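Local coordinates for protein ethylbenzene dehydrogenase alpha-subunit (Aromatoleum aromaticum, PDB 2IVF) that belongs to the molybdopterin oxidoreductase family and holds a molybdenum atom, two bound pterin ligands and an iron-sulfur cluster, at residues A[226-231]-A[235-240]; A[780-785]-A[790-795]; A[892-897]-A[901-906]; A[924-927]-A[932-935]. All blocks are in the same frame, centred on the assembly; numbering follows the deposited sequence.

Contact 1 (A[226-231]-A[235-240]); sequences MGAFHT and MHMGYS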
# COMPACT_ATOMS: atom_id res chain seq x y z
N MET A 226 -19.54 15.80 -1.56
CA MET A 226 -20.48 16.86 -2.00
C MET A 226 -21.88 16.63 -1.47
O MET A 226 -22.65 17.58 -1.29
CB MET A 226 -20.45 16.99 -3.50
CG MET A 226 -19.12 17.59 -4.00
SD MET A 226 -19.02 19.32 -3.51
CE MET A 226 -20.06 20.10 -4.75
N GLY A 227 -22.21 15.37 -1.17
CA GLY A 227 -23.49 15.03 -0.60
C GLY A 227 -23.58 15.47 0.85
O GLY A 227 -24.61 15.91 1.34
N ALA A 228 -22.47 15.34 1.56
CA ALA A 228 -22.39 15.89 2.89
C ALA A 228 -22.49 17.41 2.79
O ALA A 228 -23.23 18.07 3.52
CB ALA A 228 -21.04 15.47 3.55
N PHE A 229 -21.72 17.97 1.85
CA PHE A 229 -21.67 19.44 1.69
C PHE A 229 -23.07 19.94 1.47
O PHE A 229 -23.47 20.94 2.00
CB PHE A 229 -20.79 19.76 0.46
CG PHE A 229 -20.23 21.16 0.44
CD1 PHE A 229 -19.54 21.68 1.52
CD2 PHE A 229 -20.32 21.92 -0.70
CE1 PHE A 229 -19.02 22.96 1.47
CE2 PHE A 229 -19.80 23.23 -0.77
CZ PHE A 229 -19.13 23.72 0.31
N HIS A 230 -23.84 19.22 0.66
CA HIS A 230 -25.15 19.69 0.30
C HIS A 230 -26.24 19.41 1.34
O HIS A 230 -27.20 20.14 1.42
CB HIS A 230 -25.51 19.21 -1.08
CG HIS A 230 -24.69 19.89 -2.14
ND1 HIS A 230 -24.58 19.41 -3.42
CD2 HIS A 230 -23.86 20.98 -2.07
CE1 HIS A 230 -23.76 20.19 -4.11
NE2 HIS A 230 -23.31 21.15 -3.32
N THR A 231 -26.02 18.40 2.16
CA THR A 231 -26.96 18.00 3.22
C THR A 231 -26.73 18.81 4.49
O THR A 231 -27.67 19.40 5.05
CB THR A 231 -26.80 16.51 3.52
OG1 THR A 231 -27.04 15.75 2.32
CG2 THR A 231 -27.76 16.05 4.62
N MET A 235 -18.32 19.61 5.05
CA MET A 235 -17.79 18.28 4.88
C MET A 235 -16.60 17.99 5.74
O MET A 235 -16.17 16.87 5.79
CB MET A 235 -17.47 17.99 3.41
CG MET A 235 -16.32 18.73 2.83
SD MET A 235 -16.04 18.33 1.06
CE MET A 235 -17.15 19.50 0.30
N HIS A 236 -16.06 19.00 6.41
CA HIS A 236 -14.85 18.83 7.16
C HIS A 236 -15.15 18.29 8.54
O HIS A 236 -14.95 18.96 9.55
CB HIS A 236 -14.07 20.12 7.19
CG HIS A 236 -13.27 20.32 5.95
ND1 HIS A 236 -12.40 19.37 5.49
CD2 HIS A 236 -13.24 21.34 5.07
CE1 HIS A 236 -11.85 19.80 4.36
NE2 HIS A 236 -12.34 20.99 4.08
N MET A 237 -15.66 17.06 8.57
CA MET A 237 -16.07 16.39 9.81
C MET A 237 -15.31 15.10 9.79
O MET A 237 -15.06 14.56 8.72
CB MET A 237 -17.55 16.11 9.81
CG MET A 237 -18.40 17.37 9.59
SD MET A 237 -20.13 16.90 9.52
CE MET A 237 -20.22 16.26 7.85
N GLY A 238 -14.94 14.59 10.96
CA GLY A 238 -14.32 13.30 11.01
C GLY A 238 -14.39 12.59 12.34
O GLY A 238 -14.86 13.13 13.33
N TYR A 239 -13.88 11.36 12.35
CA TYR A 239 -13.69 10.66 13.57
C TYR A 239 -12.30 10.09 13.58
O TYR A 239 -11.63 10.03 12.53
CB TYR A 239 -14.75 9.57 13.73
CG TYR A 239 -14.85 8.53 12.62
CD1 TYR A 239 -15.74 8.65 11.60
CD2 TYR A 239 -14.09 7.38 12.66
CE1 TYR A 239 -15.88 7.69 10.65
CE2 TYR A 239 -14.21 6.40 11.71
CZ TYR A 239 -15.10 6.55 10.69
OH TYR A 239 -15.22 5.55 9.71
N SER A 240 -11.86 9.70 14.77
CA SER A 240 -10.61 9.00 14.91
C SER A 240 -10.92 7.49 14.84
O SER A 240 -12.01 7.08 15.20
CB SER A 240 -9.92 9.33 16.23
OG SER A 240 -10.72 9.08 17.40

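Contact 2 (A[780-785]-A[790-795]); sequences YAHANE and KPIYPM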
# COMPACT_ATOMS: atom_id res chain seq x y z
N TYR A 780 -15.09 24.38 12.94
CA TYR A 780 -16.52 24.60 13.03
C TYR A 780 -17.28 23.48 12.36
O TYR A 780 -18.27 23.04 12.93
CB TYR A 780 -16.91 25.94 12.41
CG TYR A 780 -16.10 27.06 12.97
CD1 TYR A 780 -16.40 27.60 14.20
CD2 TYR A 780 -14.99 27.53 12.28
CE1 TYR A 780 -15.63 28.62 14.73
CE2 TYR A 780 -14.20 28.55 12.81
CZ TYR A 780 -14.53 29.08 14.03
OH TYR A 780 -13.72 30.08 14.57
N ALA A 781 -16.79 22.98 11.22
CA ALA A 781 -17.49 21.97 10.46
C ALA A 781 -17.64 20.70 11.31
O ALA A 781 -18.69 20.06 11.33
CB ALA A 781 -16.76 21.63 9.14
N HIS A 782 -16.53 20.32 11.94
CA HIS A 782 -16.44 19.09 12.68
C HIS A 782 -17.51 19.05 13.79
O HIS A 782 -17.99 17.96 14.20
CB HIS A 782 -15.01 18.93 13.21
CG HIS A 782 -14.84 17.77 14.13
ND1 HIS A 782 -14.88 16.46 13.70
CD2 HIS A 782 -14.68 17.73 15.47
CE1 HIS A 782 -14.72 15.67 14.75
NE2 HIS A 782 -14.64 16.42 15.84
N ALA A 783 -17.83 20.24 14.29
CA ALA A 783 -18.91 20.51 15.20
C ALA A 783 -18.82 19.66 16.48
O ALA A 783 -19.80 19.04 16.92
CB ALA A 783 -20.26 20.39 14.48
N ASN A 784 -17.60 19.61 17.01
CA ASN A 784 -17.28 18.98 18.31
C ASN A 784 -15.89 19.48 18.71
O ASN A 784 -15.10 19.92 17.84
CB ASN A 784 -17.27 17.47 18.21
CG ASN A 784 -17.46 16.81 19.56
OD1 ASN A 784 -17.65 17.47 20.58
ND2 ASN A 784 -17.43 15.51 19.57
N GLU A 785 -15.58 19.46 20.00
CA GLU A 785 -14.26 19.82 20.43
C GLU A 785 -13.46 18.54 20.50
O GLU A 785 -14.05 17.43 20.51
CB GLU A 785 -14.21 20.62 21.74
CG GLU A 785 -15.01 20.15 22.88
CD GLU A 785 -16.53 20.37 22.73
OE1 GLU A 785 -17.03 21.50 22.50
OE2 GLU A 785 -17.19 19.35 22.88
N LYS A 790 -10.95 10.72 24.67
CA LYS A 790 -11.97 9.91 24.01
C LYS A 790 -11.89 10.00 22.52
O LYS A 790 -11.33 10.99 21.99
CB LYS A 790 -13.36 10.40 24.42
CG LYS A 790 -13.61 11.83 24.08
CD LYS A 790 -14.96 12.38 24.63
CE LYS A 790 -15.11 12.09 26.06
NZ LYS A 790 -15.97 13.09 26.75
N PRO A 791 -12.47 9.01 21.80
CA PRO A 791 -12.47 9.08 20.37
C PRO A 791 -13.14 10.35 19.81
O PRO A 791 -14.08 10.90 20.40
CB PRO A 791 -13.21 7.81 19.94
CG PRO A 791 -13.04 6.86 21.05
CD PRO A 791 -13.06 7.74 22.28
N ILE A 792 -12.50 10.86 18.78
CA ILE A 792 -12.98 12.02 18.05
C ILE A 792 -14.18 11.55 17.28
O ILE A 792 -14.10 10.55 16.66
CB ILE A 792 -11.90 12.54 17.10
CG1 ILE A 792 -10.76 13.18 17.90
CG2 ILE A 792 -12.50 13.60 16.10
CD1 ILE A 792 -9.53 13.55 17.10
N TYR A 793 -15.29 12.29 17.35
CA TYR A 793 -16.45 12.04 16.47
C TYR A 793 -17.10 13.40 16.22
O TYR A 793 -16.97 14.32 17.04
CB TYR A 793 -17.47 11.05 17.08
CG TYR A 793 -18.17 11.57 18.30
CD1 TYR A 793 -17.63 11.35 19.56
CD2 TYR A 793 -19.38 12.24 18.22
CE1 TYR A 793 -18.28 11.80 20.69
CE2 TYR A 793 -20.00 12.73 19.33
CZ TYR A 793 -19.46 12.49 20.56
OH TYR A 793 -20.08 12.95 21.66
N PRO A 794 -17.75 13.55 15.08
CA PRO A 794 -18.30 14.87 14.73
C PRO A 794 -19.76 15.08 15.07
O PRO A 794 -20.47 14.14 15.41
CB PRO A 794 -18.15 14.88 13.20
CG PRO A 794 -18.55 13.50 12.83
CD PRO A 794 -17.99 12.58 13.99
N MET A 795 -20.17 16.33 14.95
CA MET A 795 -21.56 16.77 14.93
C MET A 795 -22.24 16.82 16.28
O MET A 795 -23.46 17.09 16.35
CB MET A 795 -22.38 15.95 13.93
CG MET A 795 -21.76 15.93 12.54
SD MET A 795 -22.79 15.07 11.35
CE MET A 795 -24.11 16.26 11.15

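Contact 3 (A[892-897]-A[901-906]); sequences AKLFND and CEIMVR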
# COMPACT_ATOMS: atom_id res chain seq x y z
N ALA A 892 -4.26 -7.27 -22.12
CA ALA A 892 -5.55 -6.91 -22.66
C ALA A 892 -5.52 -5.46 -23.09
O ALA A 892 -4.74 -4.69 -22.53
CB ALA A 892 -6.64 -7.15 -21.60
N LYS A 893 -6.34 -5.09 -24.06
CA LYS A 893 -6.65 -3.70 -24.36
C LYS A 893 -7.91 -3.34 -23.63
O LYS A 893 -8.90 -4.09 -23.67
CB LYS A 893 -6.87 -3.43 -25.85
CG LYS A 893 -5.73 -3.69 -26.75
CD LYS A 893 -4.51 -2.87 -26.41
CE LYS A 893 -3.55 -2.86 -27.64
NZ LYS A 893 -2.31 -2.16 -27.33
N LEU A 894 -7.86 -2.22 -22.91
CA LEU A 894 -9.05 -1.55 -22.44
C LEU A 894 -9.30 -0.38 -23.36
O LEU A 894 -8.35 0.35 -23.73
CB LEU A 894 -8.89 -0.99 -21.03
CG LEU A 894 -9.06 -1.81 -19.75
CD1 LEU A 894 -8.59 -3.21 -19.91
CD2 LEU A 894 -8.41 -1.05 -18.55
N PHE A 895 -10.54 -0.18 -23.75
CA PHE A 895 -10.81 0.92 -24.64
C PHE A 895 -12.24 1.40 -24.56
O PHE A 895 -13.13 0.65 -24.17
CB PHE A 895 -10.43 0.53 -26.11
CG PHE A 895 -11.27 -0.57 -26.71
CD1 PHE A 895 -11.00 -1.91 -26.43
CD2 PHE A 895 -12.32 -0.28 -27.56
CE1 PHE A 895 -11.76 -2.90 -26.99
CE2 PHE A 895 -13.10 -1.27 -28.12
CZ PHE A 895 -12.83 -2.58 -27.84
N ASN A 896 -12.45 2.63 -25.02
CA ASN A 896 -13.80 3.10 -25.19
C ASN A 896 -13.80 4.07 -26.33
O ASN A 896 -12.89 4.04 -27.16
CB ASN A 896 -14.35 3.68 -23.89
CG ASN A 896 -13.54 4.86 -23.32
OD1 ASN A 896 -12.77 5.51 -24.00
ND2 ASN A 896 -13.73 5.11 -22.04
N ASP A 897 -14.83 4.90 -26.43
CA ASP A 897 -14.92 5.81 -27.56
C ASP A 897 -13.85 6.88 -27.59
O ASP A 897 -13.65 7.52 -28.61
CB ASP A 897 -16.34 6.41 -27.64
CG ASP A 897 -17.37 5.40 -28.09
OD1 ASP A 897 -16.98 4.23 -28.39
OD2 ASP A 897 -18.58 5.75 -28.10
N CYS A 901 -5.80 1.57 -23.76
CA CYS A 901 -4.55 1.29 -23.10
C CYS A 901 -4.37 -0.21 -23.04
O CYS A 901 -5.29 -0.95 -23.36
CB CYS A 901 -4.55 1.87 -21.73
SG CYS A 901 -5.75 1.11 -20.60
N GLU A 902 -3.16 -0.65 -22.73
CA GLU A 902 -2.87 -2.07 -22.66
C GLU A 902 -2.40 -2.31 -21.26
O GLU A 902 -1.62 -1.53 -20.74
CB GLU A 902 -1.78 -2.43 -23.64
CG GLU A 902 -1.38 -3.88 -23.62
CD GLU A 902 -0.58 -4.31 -24.84
OE1 GLU A 902 -0.73 -3.71 -25.94
OE2 GLU A 902 0.18 -5.29 -24.69
N ILE A 903 -2.88 -3.41 -20.68
CA ILE A 903 -2.64 -3.71 -19.28
C ILE A 903 -2.68 -5.21 -19.09
O ILE A 903 -3.36 -5.90 -19.85
CB ILE A 903 -3.73 -3.01 -18.46
CG1 ILE A 903 -3.36 -2.96 -16.99
CG2 ILE A 903 -5.08 -3.64 -18.77
CD1 ILE A 903 -4.20 -1.90 -16.21
N MET A 904 -1.89 -5.71 -18.14
CA MET A 904 -1.87 -7.13 -17.79
C MET A 904 -3.12 -7.49 -17.01
O MET A 904 -3.56 -6.72 -16.16
CB MET A 904 -0.64 -7.48 -16.96
CG MET A 904 -0.68 -8.91 -16.36
SD MET A 904 0.82 -9.32 -15.51
CE MET A 904 1.92 -9.76 -16.87
N VAL A 905 -3.64 -8.69 -17.24
CA VAL A 905 -4.89 -9.11 -16.67
C VAL A 905 -4.63 -10.00 -15.46
O VAL A 905 -3.77 -10.90 -15.48
CB VAL A 905 -5.74 -9.89 -17.68
CG1 VAL A 905 -7.02 -10.48 -16.99
CG2 VAL A 905 -6.15 -8.98 -18.84
N ARG A 906 -5.32 -9.67 -14.40
CA ARG A 906 -5.50 -10.58 -13.26
C ARG A 906 -6.95 -11.06 -13.27
O ARG A 906 -7.85 -10.26 -13.28
CB ARG A 906 -5.25 -9.81 -11.98
CG ARG A 906 -5.79 -10.48 -10.70
CD ARG A 906 -5.24 -9.79 -9.47
NE ARG A 906 -3.88 -10.19 -9.20
CZ ARG A 906 -2.90 -9.39 -8.84
NH1 ARG A 906 -3.07 -8.09 -8.72
NH2 ARG A 906 -1.71 -9.91 -8.65

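Contact 4 (A[924-927]-A[932-935]); sequences HQYK and YDIL. With MD1 (phosphoric acid 4-(2-amino-4-oxo-3,4,5,6,-tetrahydro-pteridin-6-yl)-2-hydroxy-3,4-dimercapto-but-3-en-yl ester guanylate ester), chain N.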
# COMPACT_ATOMS: atom_id res chain seq x y z
N HIS A 924 4.14 5.96 -17.04
CA HIS A 924 5.25 5.35 -17.76
C HIS A 924 5.50 3.90 -17.31
O HIS A 924 6.54 3.26 -17.66
CB HIS A 924 6.51 6.22 -17.73
CG HIS A 924 7.00 6.59 -16.36
ND1 HIS A 924 6.31 6.30 -15.20
CD2 HIS A 924 8.10 7.28 -15.98
CE1 HIS A 924 6.98 6.77 -14.17
NE2 HIS A 924 8.08 7.36 -14.61
N GLN A 925 4.56 3.35 -16.54
CA GLN A 925 4.51 1.90 -16.30
C GLN A 925 3.68 1.15 -17.35
O GLN A 925 3.60 -0.09 -17.33
CB GLN A 925 3.92 1.60 -14.93
CG GLN A 925 4.65 2.22 -13.77
CD GLN A 925 4.09 1.78 -12.45
OE1 GLN A 925 3.30 2.52 -11.79
NE2 GLN A 925 4.47 0.59 -12.03
N TYR A 926 3.10 1.90 -18.28
CA TYR A 926 2.26 1.33 -19.29
C TYR A 926 2.89 1.44 -20.66
O TYR A 926 3.59 2.42 -20.98
CB TYR A 926 0.95 2.10 -19.45
CG TYR A 926 -0.02 2.10 -18.30
CD1 TYR A 926 0.19 2.94 -17.19
CD2 TYR A 926 -1.17 1.35 -18.35
CE1 TYR A 926 -0.71 2.99 -16.16
CE2 TYR A 926 -2.08 1.37 -17.31
CZ TYR A 926 -1.88 2.22 -16.26
OH TYR A 926 -2.81 2.28 -15.25
N LYS A 927 2.55 0.47 -21.49
CA LYS A 927 2.95 0.49 -22.89
C LYS A 927 2.47 1.77 -23.55
O LYS A 927 1.32 2.19 -23.39
CB LYS A 927 2.40 -0.74 -23.62
CG LYS A 927 3.11 -2.00 -23.18
CD LYS A 927 2.54 -3.27 -23.82
CE LYS A 927 3.12 -4.53 -23.12
NZ LYS A 927 2.83 -5.84 -23.78
N TYR A 932 -4.47 3.70 -17.74
CA TYR A 932 -5.91 3.50 -17.83
C TYR A 932 -6.65 4.83 -17.74
O TYR A 932 -7.72 5.01 -18.34
CB TYR A 932 -6.38 2.51 -16.77
CG TYR A 932 -7.10 3.01 -15.57
CD1 TYR A 932 -6.40 3.40 -14.40
CD2 TYR A 932 -8.48 2.92 -15.52
CE1 TYR A 932 -7.09 3.78 -13.24
CE2 TYR A 932 -9.18 3.29 -14.37
CZ TYR A 932 -8.49 3.72 -13.24
OH TYR A 932 -9.23 4.08 -12.14
N ASP A 933 -6.05 5.77 -17.03
CA ASP A 933 -6.67 7.11 -16.86
C ASP A 933 -6.94 7.85 -18.16
O ASP A 933 -7.79 8.76 -18.19
CB ASP A 933 -5.82 7.96 -15.91
CG ASP A 933 -5.41 7.21 -14.70
OD1 ASP A 933 -4.49 6.39 -14.82
OD2 ASP A 933 -6.01 7.41 -13.62
N ILE A 934 -6.23 7.47 -19.23
CA ILE A 934 -6.37 8.15 -20.50
C ILE A 934 -7.83 8.10 -20.94
O ILE A 934 -8.30 9.01 -21.63
CB ILE A 934 -5.44 7.56 -21.59
CG1 ILE A 934 -5.33 8.49 -22.80
CG2 ILE A 934 -5.94 6.17 -22.14
CD1 ILE A 934 -4.24 8.09 -23.74
N LEU A 935 -8.56 7.06 -20.56
CA LEU A 935 -9.94 6.89 -21.08
C LEU A 935 -11.06 7.34 -20.12
O LEU A 935 -12.23 7.09 -20.38
CB LEU A 935 -10.17 5.45 -21.56
CG LEU A 935 -9.68 4.30 -20.69
CD1 LEU A 935 -10.58 4.22 -19.48
CD2 LEU A 935 -9.69 3.04 -21.48
PB MD1 N . -0.60 12.98 -7.31
O3B MD1 N . 0.30 11.72 -7.02
O1B MD1 N . -0.50 13.87 -6.12
O2B MD1 N . -0.47 13.48 -8.69
O3A MD1 N . -2.05 12.33 -7.26
C10 MD1 N . -2.83 12.24 -6.05
C11 MD1 N . -4.03 11.40 -6.46
O11 MD1 N . -3.51 10.03 -6.48
C12 MD1 N . -5.11 11.48 -5.40
S12 MD1 N . -4.78 12.06 -3.83
C13 MD1 N . -6.38 11.03 -5.65
S13 MD1 N . -7.59 11.06 -4.47
C14 MD1 N . -6.80 10.51 -6.97
N15 MD1 N . -7.27 9.17 -7.05
C16 MD1 N . -7.55 8.58 -8.26
C15 MD1 N . -8.11 7.32 -8.24
O14 MD1 N . -8.37 6.73 -7.16
N17 MD1 N . -8.29 6.76 -9.46
C17 MD1 N . -8.00 7.44 -10.64
N16 MD1 N . -8.24 6.80 -11.78
N18 MD1 N . -7.50 8.69 -10.62
C20 MD1 N . -7.28 9.26 -9.45
N8 MD1 N . -6.82 10.53 -9.43
C7 MD1 N . -6.46 11.26 -8.24
PA MD1 N . 1.67 11.17 -7.66
O1A MD1 N . 2.28 10.32 -6.60
O2A MD1 N . 1.34 10.52 -8.95
O5' MD1 N . 2.57 12.44 -7.95
C5' MD1 N . 3.12 13.09 -6.81
C4' MD1 N . 4.57 13.29 -7.00
O4' MD1 N . 5.01 13.78 -5.74
C1' MD1 N . 6.36 13.34 -5.64
N9 MD1 N . 6.91 13.36 -4.27
C4 MD1 N . 7.77 14.28 -3.85
N3 MD1 N . 8.28 15.34 -4.52
C2 MD1 N . 9.14 16.16 -3.90
N2 MD1 N . 9.65 17.24 -4.55
N1 MD1 N . 9.53 15.85 -2.61
C6 MD1 N . 9.04 14.79 -1.89
O6 MD1 N . 9.40 14.64 -0.72
C5 MD1 N . 8.11 13.96 -2.53
N7 MD1 N . 7.44 12.86 -2.20
C8 MD1 N . 6.71 12.51 -3.26
C2' MD1 N . 6.33 11.90 -6.14
O2' MD1 N . 7.61 11.43 -6.63
C3' MD1 N . 5.23 11.92 -7.22
O3' MD1 N . 5.78 11.85 -8.56
O HOH W 1 -2.91 4.56 -13.84

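Contact 1 (A[226-231]-A[235-240])
G227 O, on the helical turn whose A228 and F229 meet M235, is gripped twice by T231: by OG1 at 2.6 Å and by the backbone N at 3.0 Å. The two donors arrive from opposite faces of the carbonyl plane. The hydroxyl is thus bonded within helix 226-232, and the pairs that reach across to segment 235-240 are of carbon and sulfur. Here M235 does most of the work. Its chi1 of 69° sets CG between the backbone N and the carbonyl carbon, and the turn about the CG-SD bond (chi3 87°) brings the methyl CE to the root of the F229 ring. CE lies 3.5 Å from F229 CD1 and equally near F229 CG, approaching the ring obliquely. The same methyl reaches toward M226 SD, 4.2 Å away. A228 CB meets the loop at two points, M235 CB at 4.4 Å and M237 CE at a like distance. The arrangement is a helix C-terminus against which the following chain folds back, here inside the molybdopterin oxidoreductase family region, with the side chain of M235 about 12 Å from the molybdenum atom. Helix 454-467 covers A228 through F462, while M235 also packs on T224 and N958. Because sulfur, methyl and ring are all buried and meet without a directional bond, the fit between the helix and its returning loop rests on shape and dispersion, and T231 OG1 is satisfied within its own helix.

Contact 2 (A[780-785]-A[790-795])
H782 and P794 bring their CA atoms to 5.0 Å and A783 and M795 theirs to 4.6 Å, with a backbone bond from M795 N to H782 O (2.8 Å) between the segments. Beside it N784 adds a second link through its side chain. With CG anti to the backbone N (chi1 -159°), the carboxamide lies against segment 790-795, and ND2 gives a nearly straight bond of 2.8 Å to Y793 O, at 172° and in the plane of the amide. The same nitrogen sits 3.7 Å above the Y793 ring, over its centre, with the amide and ring planes 59° apart. This is the base of a loop that leaves helix 777-781 and turns back to enter helix 796-800: A783, the first residue to break the helical course, takes a positive phi, and M795 holds the N-cap position of the next helix. The H782 ring packs against P794 and I792 of the returning segment. P794 CA stands over one face in a CH-pi contact, 4.0 Å from the ring centroid, while I792 CG2 comes obliquely to H782 CE1 at 3.3 Å. Imidazole and proline cross at about a right angle, as do imidazole and isoleucine. A783 packs its CB on M795 CA, 3.9 Å away, and it also touches W797 and H798 of the helix that follows. N784 OD1, the other end of the carboxamide, accepts from R796 NE, and E785 meets the same arginine in a salt bridge.

Contact 3 (A[892-897]-A[901-906])
K893 and E902 face each other across a beta hairpin, strands 891-895 and 900-908, in the dinucleotide-binding region whose family belongs to the double-psi beta-barrel clan. They form a non-hydrogen-bonded pair between two hydrogen-bonded ones, A892 with I903 and L894 with C901. The lysine bends at chi2 (-60°) while the glutamate runs out extended, its CG anti to the backbone N. The two side chains meet in a salt bridge, K893 NZ lying 2.6 Å from E902 OE1, whose anti lone pair does the accepting. E902 OE2 has a second partner, K927. On the other face of the sheet the contacts are apolar. L894 sends CB to C901 SG at 3.8 Å and CD1 to I903 CG2 at 3.7 Å, its chi2 of 35° somewhat below the staggered value. Strand 969-975 continues this face, I973 touching both A892 and L894, whereas M904 packs on W130 and R906 on E132 of the beta-subunit. Packing is tightest at the open end of the hairpin, where V905 CG2, beside its own backbone N, comes to 3.3 Å from A892 CB.

Contact 4 (A[924-927]-A[932-935])
Y932 CB starts the side chain beside the hydroxyl of Y926, 3.9 Å from Y926 OH. CD1 is just as near to that oxygen, which stands at the ring's edge, close to its plane. The two tyrosines lie side by side and point the same way, and chi1 of 105°, partway between two staggered positions, places the Y932 ring beside MD1. CZ then comes within 3.4 Å of MD1 N16, and OH closes the path by accepting from MD1 N16 at 2.9 Å in a nearly straight bond (167°). The next residue meets the same amino group: D933 OD2 accepts from MD1 N16 at 3.0 Å, weakly and with a strongly bent angle. Its other oxygen serves a water instead. Y926 OH donates to that water at 2.7 Å, and the water donates to D933 OD1 at 2.6 Å. The 3-10 turn 932-934 thus lines the MD1 pocket, with E636, R638 and H849 among the ligand's further partners. I903 of strand 900-908 packs on Y926 and C901 on Y932, and H924 lies on V102 of the beta-subunit. The carboxylate of D933 therefore takes donors at both oxygens, the water at OD1 and, weakly, N16 at OD2, which probably holds its rotation and links Y926 to the MD1 site.

The four contacts follow one another along the chain without interleaving, yet they gather in space into two pairs. Contacts 1 and 2 have centres about 11 Å apart although some 540 residues separate them in sequence; S240 OG probably bonds to I792 N, tying the loop after helix 226-232 to the one before helix 796-800. Both join the end of a helix, 226-232 or 777-781, to the chain that follows it. Contacts 3 and 4 lie about 9 Å apart in the dinucleotide-binding region, where N896 probably bonds to L935 O and the hairpin packs on the loop that lines the MD1 pocket. Between the pairs, centres are 32 to 44 Å apart.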